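PDB 7BY3: ribonuclease VapC from Klebsiella pneumoniae, which probably acts as the toxin of a toxin-antitoxin pair, a magnesium-dependent endoribonuclease of the PIN-domain family that cuts RNA. Local coordinates for residues A6-D9 against T10-I14; I36-I39 against T40-V44; G19-E22 against A23-A26; Q55-R58 against M59-T63. All coordinates share one frame; numbering follows the deposited sequence.

In the fold
The four contacts follow the chain in the order 1, 3, 2, 4, all within the PIN domain. Contact 1 joins strand 6-8 to helix 10-17, and contact 2 joins strand 35-37 to helix 38-50; their centres are about 9 Å apart, and T10 and T40 meet between them. Contact 3 covers the start of helix 21-28, with its centre about 11 Å from that of contact 1, against which A23 and A26 pack. Contact 4 lies in the later part of helix 54-61, and its L61 reaches L13, I36, W41 and V44. Contacts 1 and 2 thus form the buried middle beside the predicted magnesium site, while contacts 3 and 4, their centres about 17 Å apart, are partly exposed.

Contact 1. Residues A6-D9 against T10-I14; sequences ALFD and TNILI
D9 receives the backbone N of T10 on its own carboxylate, OD1 lying 2.6 Å from T10 N. The N-H comes from well above the carboxylate plane and the bond is bent (142°), with donor and acceptor on adjoining residues. CG stands anti to the backbone N (chi1 -162°), which swings the carboxylate beside the carbonyl carbon and so within range of T10 N. The carbonyl of D9 starts the helix: its O accepts from I12 N at 3.2 Å, again from above the carbonyl plane. OD2 is held by T106 OG1 and by a polar side chain of the chain of another protein. D9 is a predicted magnesium ligand, its side chain about 5 Å from that of D90.

On the apolar side, I12 CD1 meets the rim of the F8 ring in its plane, 3.6 Å from CD2. With CG1 beside its backbone N and an extended end (chi2 -177°), I12 sends CD1 back over the strand-to-helix turn.

W30 meets the same phenyl ring nearly at right angles. Strand 6-8 runs between strands 35-37 and 103-105, bonding to A35 and I105, while L7 packs on helix 88-99 and L13 on helix 38-50.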
loop_
_atom_site.group_PDB
_atom_site.type_symbol
_atom_site.label_atom_id
_atom_site.label_comp_id
_atom_site.label_asym_id
_atom_site.label_seq_id
_atom_site.Cartn_x
_atom_site.Cartn_y
_atom_site.Cartn_z
ATOM N N ALA B 6 -1.305 17.843 9.318
ATOM C CA ALA B 6 -0.443 17.776 8.147
ATOM C C ALA B 6 -0.043 16.356 7.752
ATOM O O ALA B 6 0.290 15.528 8.600
ATOM C CB ALA B 6 0.798 18.609 8.392
ATOM N N LEU B 7 -0.084 16.091 6.449
ATOM C CA LEU B 7 0.490 14.880 5.869
ATOM C C LEU B 7 1.650 15.276 4.963
ATOM O O LEU B 7 1.477 16.062 4.032
ATOM C CB LEU B 7 -0.556 14.089 5.080
ATOM C CG LEU B 7 -0.073 12.760 4.491
ATOM C CD1 LEU B 7 -0.405 11.605 5.417
ATOM C CD2 LEU B 7 -0.654 12.523 3.109
ATOM N N PHE B 8 2.833 14.736 5.234
ATOM C CA PHE B 8 4.031 15.136 4.504
ATOM C C PHE B 8 4.437 14.125 3.438
ATOM O O PHE B 8 4.557 12.932 3.709
ATOM C CB PHE B 8 5.187 15.367 5.478
ATOM C CG PHE B 8 5.091 16.666 6.226
ATOM C CD1 PHE B 8 4.430 16.735 7.439
ATOM C CD2 PHE B 8 5.650 17.820 5.706
ATOM C CE1 PHE B 8 4.335 17.931 8.124
ATOM C CE2 PHE B 8 5.557 19.017 6.386
ATOM C CZ PHE B 8 4.900 19.072 7.597
ATOM N N ASP B 9 4.647 14.622 2.223
ATOM C CA ASP B 9 5.058 13.794 1.096
ATOM C C ASP B 9 6.519 13.378 1.242
ATOM O O ASP B 9 7.279 13.992 1.992
ATOM C CB ASP B 9 4.838 14.540 -0.222
ATOM C CG ASP B 9 4.834 13.617 -1.428
ATOM O OD1 ASP B 9 4.926 12.386 -1.240
ATOM O OD2 ASP B 9 4.727 14.123 -2.566
ATOM N N THR B 10 6.896 12.325 0.524
ATOM C CA THR B 10 8.215 11.710 0.646
ATOM C C THR B 10 9.378 12.682 0.437
ATOM O O THR B 10 10.375 12.624 1.157
ATOM C CB THR B 10 8.365 10.544 -0.358
ATOM O OG1 THR B 10 7.236 9.669 -0.249
ATOM C CG2 THR B 10 9.639 9.760 -0.085
ATOM N N ASN B 11 9.247 13.576 -0.538
ATOM C CA ASN B 11 10.341 14.475 -0.903
ATOM C C ASN B 11 10.767 15.414 0.229
ATOM O O ASN B 11 11.918 15.849 0.281
ATOM C CB ASN B 11 9.961 15.296 -2.142
ATOM C CG ASN B 11 8.643 16.034 -1.980
ATOM O OD1 ASN B 11 7.594 15.558 -2.412
ATOM N ND2 ASN B 11 8.694 17.205 -1.357
ATOM N N ILE B 12 9.843 15.722 1.133
ATOM C CA ILE B 12 10.141 16.614 2.246
ATOM C C ILE B 12 10.961 15.904 3.315
ATOM O O ILE B 12 11.932 16.457 3.831
ATOM C CB ILE B 12 8.858 17.174 2.872
ATOM C CG1 ILE B 12 8.122 18.036 1.851
ATOM C CG2 ILE B 12 9.177 17.992 4.113
ATOM C CD1 ILE B 12 6.892 18.680 2.395
ATOM N N LEU B 13 10.567 14.676 3.642
ATOM C CA LEU B 13 11.312 13.867 4.601
ATOM C C LEU B 13 12.731 13.608 4.103
ATOM O O LEU B 13 13.691 13.703 4.867
ATOM C CB LEU B 13 10.593 12.542 4.866
ATOM C CG LEU B 13 9.392 12.574 5.814
ATOM C CD1 LEU B 13 8.849 11.175 6.011
ATOM C CD2 LEU B 13 9.777 13.177 7.149
ATOM N N ILE B 14 12.853 13.286 2.818
ATOM C CA ILE B 14 14.153 13.084 2.188
ATOM C C ILE B 14 15.012 14.339 2.309
ATOM O O ILE B 14 16.189 14.264 2.661
ATOM C CB ILE B 14 14.007 12.705 0.700
ATOM C CG1 ILE B 14 13.334 11.339 0.564
ATOM C CG2 ILE B 14 15.364 12.680 0.015
ATOM C CD1 ILE B 14 14.110 10.213 1.210
#

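Contact 2. Residues I36-I39 against T40-V44; sequences ISLI and TWMEV
The passage from strand 35-37 into helix 38-50 belongs to the alpha/beta core of the PIN domain, and S37 is the N-cap of the helix. Its OG, placed anti to the backbone N (chi1 173°), accepts from I39 N at 3.1 Å with a fairly straight bond (155°). The carbonyl of the same residue opens the helical ladder, S37 O taking W41 N at 3.2 Å and, more weakly, T40 N. Further bonds run from M42 N to L38 O and from E43 N to I39 O.

The methyl CG2 of T40 lies against the beta-branch of I36, 4.1 Å from I36 CB, the two chains meeting at about a right angle. L38 and W41 run side by side in the same direction, with L38 CD1 near W41 CB. M42 bends at its thioether (chi3 -95°), which brings CE back over the first turn, 3.6 Å from L38 O and also close to L38 CG.

Around the turn, I36 and T40 face L13 of helix 10-17, and L38, W41 and M42 pack on the second subunit, M42 on A74 of that copy. E43 lies alongside I39, but its OE2 forms a salt bridge to a basic side chain of the chain of another protein. The hydroxyl of T40 bonds to that of T10, beside the predicted magnesium ligand D9. A water ties the capping residue to the helix: it accepts from S37 N at 2.8 Å and lies 2.9 Å from T40 OG1.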
loop_
_atom_site.group_PDB
_atom_site.type_symbol
_atom_site.label_atom_id
_atom_site.label_comp_id
_atom_site.label_asym_id
_atom_site.label_seq_id
_atom_site.Cartn_x
_atom_site.Cartn_y
_atom_site.Cartn_z
ATOM N N ILE B 36 2.464 10.638 7.725
ATOM C CA ILE B 36 2.975 10.186 6.438
ATOM C C ILE B 36 2.276 8.890 6.044
ATOM O O ILE B 36 1.778 8.160 6.899
ATOM C CB ILE B 36 4.501 9.949 6.454
ATOM C CG1 ILE B 36 4.888 8.989 7.580
ATOM C CG2 ILE B 36 5.256 11.262 6.586
ATOM C CD1 ILE B 36 6.324 8.528 7.509
ATOM N N SER B 37 2.228 8.617 4.746
ATOM C CA SER B 37 1.704 7.352 4.250
ATOM C C SER B 37 2.713 6.232 4.484
ATOM O O SER B 37 3.894 6.489 4.707
ATOM C CB SER B 37 1.361 7.455 2.763
ATOM O OG SER B 37 1.003 6.191 2.230
ATOM N N LEU B 38 2.241 4.991 4.449
ATOM C CA LEU B 38 3.132 3.836 4.498
ATOM C C LEU B 38 4.042 3.815 3.269
ATOM O O LEU B 38 5.172 3.332 3.329
ATOM C CB LEU B 38 2.326 2.538 4.592
ATOM C CG LEU B 38 3.070 1.271 5.021
ATOM C CD1 LEU B 38 3.935 1.520 6.252
ATOM C CD2 LEU B 38 2.083 0.141 5.274
ATOM N N ILE B 39 3.536 4.344 2.159
ATOM C CA ILE B 39 4.313 4.472 0.930
ATOM C C ILE B 39 5.553 5.325 1.162
ATOM O O ILE B 39 6.640 5.003 0.683
ATOM C CB ILE B 39 3.470 5.091 -0.203
ATOM C CG1 ILE B 39 2.373 4.117 -0.635
ATOM C CG2 ILE B 39 4.350 5.473 -1.386
ATOM C CD1 ILE B 39 1.822 4.387 -2.007
ATOM N N THR B 40 5.381 6.408 1.909
ATOM C CA THR B 40 6.484 7.304 2.228
ATOM C C THR B 40 7.477 6.631 3.173
ATOM O O THR B 40 8.687 6.760 2.999
ATOM C CB THR B 40 5.974 8.619 2.850
ATOM O OG1 THR B 40 5.238 9.356 1.867
ATOM C CG2 THR B 40 7.132 9.471 3.335
ATOM N N TRP B 41 6.961 5.902 4.161
ATOM C CA TRP B 41 7.805 5.179 5.110
ATOM C C TRP B 41 8.769 4.244 4.382
ATOM O O TRP B 41 9.957 4.211 4.688
ATOM C CB TRP B 41 6.950 4.385 6.105
ATOM C CG TRP B 41 7.733 3.807 7.262
ATOM C CD1 TRP B 41 7.940 4.387 8.478
ATOM C CD2 TRP B 41 8.403 2.542 7.296
ATOM N NE1 TRP B 41 8.701 3.563 9.272
ATOM C CE2 TRP B 41 9.001 2.423 8.574
ATOM C CE3 TRP B 41 8.564 1.495 6.385
ATOM C CZ2 TRP B 41 9.740 1.303 8.952
ATOM C CZ3 TRP B 41 9.299 0.383 6.762
ATOM C CH2 TRP B 41 9.878 0.298 8.035
ATOM N N MET B 42 8.253 3.504 3.405
ATOM C CA MET B 42 9.061 2.553 2.646
ATOM C C MET B 42 10.129 3.232 1.792
ATOM O O MET B 42 11.278 2.794 1.763
ATOM C CB MET B 42 8.166 1.686 1.756
ATOM C CG MET B 42 7.275 0.724 2.522
ATOM S SD MET B 42 6.415 -0.435 1.445
ATOM C CE MET B 42 4.848 0.400 1.235
ATOM N N GLU B 43 9.749 4.301 1.096
ATOM C CA GLU B 43 10.678 5.002 0.212
ATOM C C GLU B 43 11.765 5.739 0.986
ATOM O O GLU B 43 12.863 5.946 0.473
ATOM C CB GLU B 43 9.932 5.985 -0.695
ATOM C CG GLU B 43 9.050 5.322 -1.741
ATOM C CD GLU B 43 8.763 6.229 -2.926
ATOM O OE1 GLU B 43 9.564 7.156 -3.173
ATOM O OE2 GLU B 43 7.743 6.012 -3.614
ATOM N N VAL B 44 11.463 6.142 2.215
ATOM C CA VAL B 44 12.469 6.764 3.068
ATOM C C VAL B 44 13.423 5.699 3.612
ATOM O O VAL B 44 14.633 5.916 3.688
ATOM C CB VAL B 44 11.825 7.545 4.235
ATOM C CG1 VAL B 44 12.886 8.025 5.210
ATOM C CG2 VAL B 44 11.032 8.728 3.701
HETATM O O HOH W 1 2.872 10.601 2.917
#

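Contact 3. Residues G19-E22 against A23-A26; sequences GRRE and AKQA
R20 O is gripped by two amides of the next turn: A23 N at 3.0 Å and, in a longer and weak bond, K24 N at 3.5 Å. R20 is the N-cap of helix 21-28. G19 before it, with positive phi, closes helix 10-17 in a Schellman motif, so that one helix is finished and the next capped on consecutive residues. A23 N approaches from far above the carbonyl plane, 56° out of it. One residue on, the helical pattern is regular: Q25 N bonds to R21 O at 3.0 Å, whereas A26 N makes a weak bond to E22 O.

A23 and A26 face inward with small methyl groups. Both touch Y122, and A23 also packs on D15 and L16 of helix 10-17. The outer side is polar. R20 leads away from the turn, and outside these two segments its NH2 forms a salt bridge with an acidic side chain of the chain of another protein.

R21 and K24 run side by side in the same direction. R21 is extended from CG to NE, with CG opposite the backbone N (chi1 -166°), while K24 turns only at its last bond (chi4 -65°). That turn sets the ammonium over one face of the R21 guanidinium. Two like charges are thereby close, an unfavourable pairing probably offset by the salt bridge of K24 with E28. K24 NZ lies 3.8 Å from R21 NH1 and equally near R21 NH2.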
loop_
_atom_site.group_PDB
_atom_site.type_symbol
_atom_site.label_atom_id
_atom_site.label_comp_id
_atom_site.label_asym_id
_atom_site.label_seq_id
_atom_site.Cartn_x
_atom_site.Cartn_y
_atom_site.Cartn_z
ATOM N N GLY B 19 19.560 17.016 5.098
ATOM C CA GLY B 19 20.089 18.206 5.740
ATOM C C GLY B 19 19.635 19.549 5.203
ATOM O O GLY B 19 20.343 20.541 5.350
ATOM N N ARG B 20 18.466 19.590 4.571
ATOM C CA ARG B 20 17.910 20.855 4.101
ATOM C C ARG B 20 17.089 21.548 5.187
ATOM O O ARG B 20 16.082 21.014 5.651
ATOM C CB ARG B 20 17.047 20.635 2.860
ATOM C CG ARG B 20 17.774 19.967 1.709
ATOM C CD ARG B 20 17.479 20.679 0.401
ATOM N NE ARG B 20 18.029 19.970 -0.750
ATOM C CZ ARG B 20 18.035 20.450 -1.989
ATOM N NH1 ARG B 20 17.526 21.649 -2.244
ATOM N NH2 ARG B 20 18.556 19.733 -2.975
ATOM N N ARG B 21 17.518 22.745 5.578
ATOM C CA ARG B 21 16.822 23.516 6.606
ATOM C C ARG B 21 15.415 23.908 6.159
ATOM O O ARG B 21 14.543 24.174 6.986
ATOM C CB ARG B 21 17.620 24.771 6.974
ATOM C CG ARG B 21 17.150 25.439 8.255
ATOM C CD ARG B 21 17.928 26.707 8.558
ATOM N NE ARG B 21 17.330 27.449 9.665
ATOM C CZ ARG B 21 17.517 27.159 10.949
ATOM N NH1 ARG B 21 18.291 26.141 11.296
ATOM N NH2 ARG B 21 16.931 27.890 11.887
ATOM N N GLU B 22 15.204 23.940 4.847
ATOM C CA GLU B 22 13.894 24.242 4.283
ATOM C C GLU B 22 12.858 23.208 4.713
ATOM O O GLU B 22 11.684 23.530 4.893
ATOM C CB GLU B 22 13.963 24.304 2.753
ATOM C CG GLU B 22 14.788 25.457 2.195
ATOM C CD GLU B 22 16.232 25.078 1.915
ATOM O OE1 GLU B 22 16.752 24.151 2.570
ATOM O OE2 GLU B 22 16.849 25.711 1.032
ATOM N N ALA B 23 13.302 21.966 4.873
ATOM C CA ALA B 23 12.422 20.880 5.289
ATOM C C ALA B 23 12.142 20.948 6.787
ATOM O O ALA B 23 11.023 20.688 7.229
ATOM C CB ALA B 23 13.026 19.541 4.924
ATOM N N LYS B 24 13.171 21.290 7.558
ATOM C CA LYS B 24 13.020 21.545 8.986
ATOM C C LYS B 24 11.957 22.619 9.210
ATOM O O LYS B 24 11.134 22.510 10.115
ATOM C CB LYS B 24 14.360 21.966 9.600
ATOM C CG LYS B 24 14.290 22.446 11.045
ATOM C CD LYS B 24 15.683 22.533 11.659
ATOM C CE LYS B 24 15.667 23.215 13.022
ATOM N NZ LYS B 24 15.265 24.648 12.941
ATOM N N GLN B 25 11.968 23.642 8.361
ATOM C CA GLN B 25 10.991 24.722 8.442
ATOM C C GLN B 25 9.614 24.277 7.970
ATOM O O GLN B 25 8.599 24.826 8.392
ATOM C CB GLN B 25 11.455 25.920 7.618
ATOM C CG GLN B 25 12.687 26.593 8.175
ATOM C CD GLN B 25 13.084 27.821 7.390
ATOM O OE1 GLN B 25 12.613 28.042 6.274
ATOM N NE2 GLN B 25 13.959 28.630 7.968
ATOM N N ALA B 26 9.583 23.287 7.085
ATOM C CA ALA B 26 8.321 22.750 6.596
ATOM C C ALA B 26 7.666 21.880 7.663
ATOM O O ALA B 26 6.446 21.890 7.826
ATOM C CB ALA B 26 8.540 21.957 5.318
#

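Contact 4. Residues Q55-R58 against M59-T63; sequences QRTR and MALST
T57 O accepts from L61 N at 2.8 Å, the N-H pointing nearly straight down the carbonyl bond, in the backbone ladder of helix 54-61. Q55 O likewise accepts from M59 N, and R56 O from A60 N. S62 N still reaches R58 O, though from above the carbonyl plane.

Two side-chain hydroxyls turn back to carbonyls three residues earlier. S62 OG, held between its backbone N and carbonyl carbon (chi1 62°), donates to M59 O at 2.7 Å from above the carbonyl plane. T63 OG1 gives a bond of equal length to A60 O, this one in the carbonyl plane.

Apolar contacts are made by two pairs. M59 is extended along the helix surface, and its CE rests 3.7 Å from Q55 CG, the two chains meeting at a slant. T57 and L61 are neighbours directed alike, T57 CG2 being 3.9 Å from L61 CD1; this pair faces F17 and V44, and T57 OG1 also bonds to an aromatic side chain of the chain of another protein.

The chemistry thus divides: T57 and L61 pack the helix on helices 10-17 and 38-50, while the S62 and T63 hydroxyls take up the carbonyls of M59 and A60.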
loop_
_atom_site.group_PDB
_atom_site.type_symbol
_atom_site.label_atom_id
_atom_site.label_comp_id
_atom_site.label_asym_id
_atom_site.label_seq_id
_atom_site.Cartn_x
_atom_site.Cartn_y
_atom_site.Cartn_z
ATOM N N GLN B 55 18.436 2.563 11.865
ATOM C CA GLN B 55 17.798 2.578 13.180
ATOM C C GLN B 55 17.375 3.993 13.566
ATOM O O GLN B 55 16.312 4.192 14.149
ATOM C CB GLN B 55 18.732 1.994 14.246
ATOM C CG GLN B 55 18.203 2.093 15.676
ATOM C CD GLN B 55 17.213 0.993 16.022
ATOM O OE1 GLN B 55 16.005 1.224 16.084
ATOM N NE2 GLN B 55 17.723 -0.209 16.259
ATOM N N ARG B 56 18.206 4.972 13.222
ATOM C CA ARG B 56 17.944 6.364 13.578
ATOM C C ARG B 56 16.822 6.978 12.742
ATOM O O ARG B 56 16.074 7.825 13.226
ATOM C CB ARG B 56 19.222 7.194 13.434
ATOM C CG ARG B 56 19.934 7.462 14.753
ATOM C CD ARG B 56 21.384 7.874 14.541
ATOM N NE ARG B 56 22.277 6.720 14.475
ATOM C CZ ARG B 56 23.539 6.769 14.058
ATOM N NH1 ARG B 56 24.064 7.920 13.660
ATOM N NH2 ARG B 56 24.277 5.666 14.036
ATOM N N THR B 57 16.712 6.549 11.490
ATOM C CA THR B 57 15.636 7.010 10.620
ATOM C C THR B 57 14.310 6.419 11.070
ATOM O O THR B 57 13.309 7.126 11.196
ATOM C CB THR B 57 15.885 6.632 9.157
ATOM O OG1 THR B 57 17.117 7.214 8.716
ATOM C CG2 THR B 57 14.748 7.128 8.278
ATOM N N ARG B 58 14.318 5.112 11.310
ATOM C CA ARG B 58 13.156 4.405 11.829
ATOM C C ARG B 58 12.686 5.023 13.148
ATOM O O ARG B 58 11.489 5.065 13.434
ATOM C CB ARG B 58 13.486 2.919 12.001
ATOM C CG ARG B 58 12.496 2.122 12.832
ATOM C CD ARG B 58 12.501 0.638 12.464
ATOM N NE ARG B 58 13.740 0.202 11.821
ATOM C CZ ARG B 58 14.873 -0.073 12.464
ATOM N NH1 ARG B 58 14.941 0.050 13.782
ATOM N NH2 ARG B 58 15.941 -0.466 11.786
ATOM N N MET B 59 13.635 5.522 13.935
ATOM C CA MET B 59 13.319 6.223 15.177
ATOM C C MET B 59 12.576 7.528 14.912
ATOM O O MET B 59 11.578 7.825 15.565
ATOM C CB MET B 59 14.593 6.507 15.976
ATOM C CG MET B 59 15.103 5.322 16.781
ATOM S SD MET B 59 16.637 5.684 17.658
ATOM C CE MET B 59 16.944 4.117 18.467
ATOM N N ALA B 60 13.072 8.303 13.954
ATOM C CA ALA B 60 12.474 9.592 13.629
ATOM C C ALA B 60 11.108 9.428 12.969
ATOM O O ALA B 60 10.184 10.193 13.242
ATOM C CB ALA B 60 13.402 10.389 12.730
ATOM N N LEU B 61 10.984 8.426 12.105
ATOM C CA LEU B 61 9.746 8.199 11.367
ATOM C C LEU B 61 8.603 7.735 12.264
ATOM O O LEU B 61 7.435 7.991 11.971
ATOM C CB LEU B 61 9.971 7.176 10.253
ATOM C CG LEU B 61 10.825 7.641 9.075
ATOM C CD1 LEU B 61 10.895 6.568 8.002
ATOM C CD2 LEU B 61 10.280 8.936 8.502
ATOM N N SER B 62 8.941 7.060 13.358
ATOM C CA SER B 62 7.935 6.507 14.259
ATOM C C SER B 62 7.226 7.589 15.071
ATOM O O SER B 62 6.254 7.312 15.774
ATOM C CB SER B 62 8.571 5.479 15.196
ATOM O OG SER B 62 9.560 6.077 16.015
ATOM N N THR B 63 7.719 8.820 14.972
ATOM C CA THR B 63 7.101 9.958 15.642
ATOM C C THR B 63 5.976 10.541 14.788
ATOM O O THR B 63 5.252 11.439 15.218
ATOM C CB THR B 63 8.127 11.061 15.947
ATOM O OG1 THR B 63 8.536 11.688 14.726
ATOM C CG2 THR B 63 9.346 10.475 16.645
#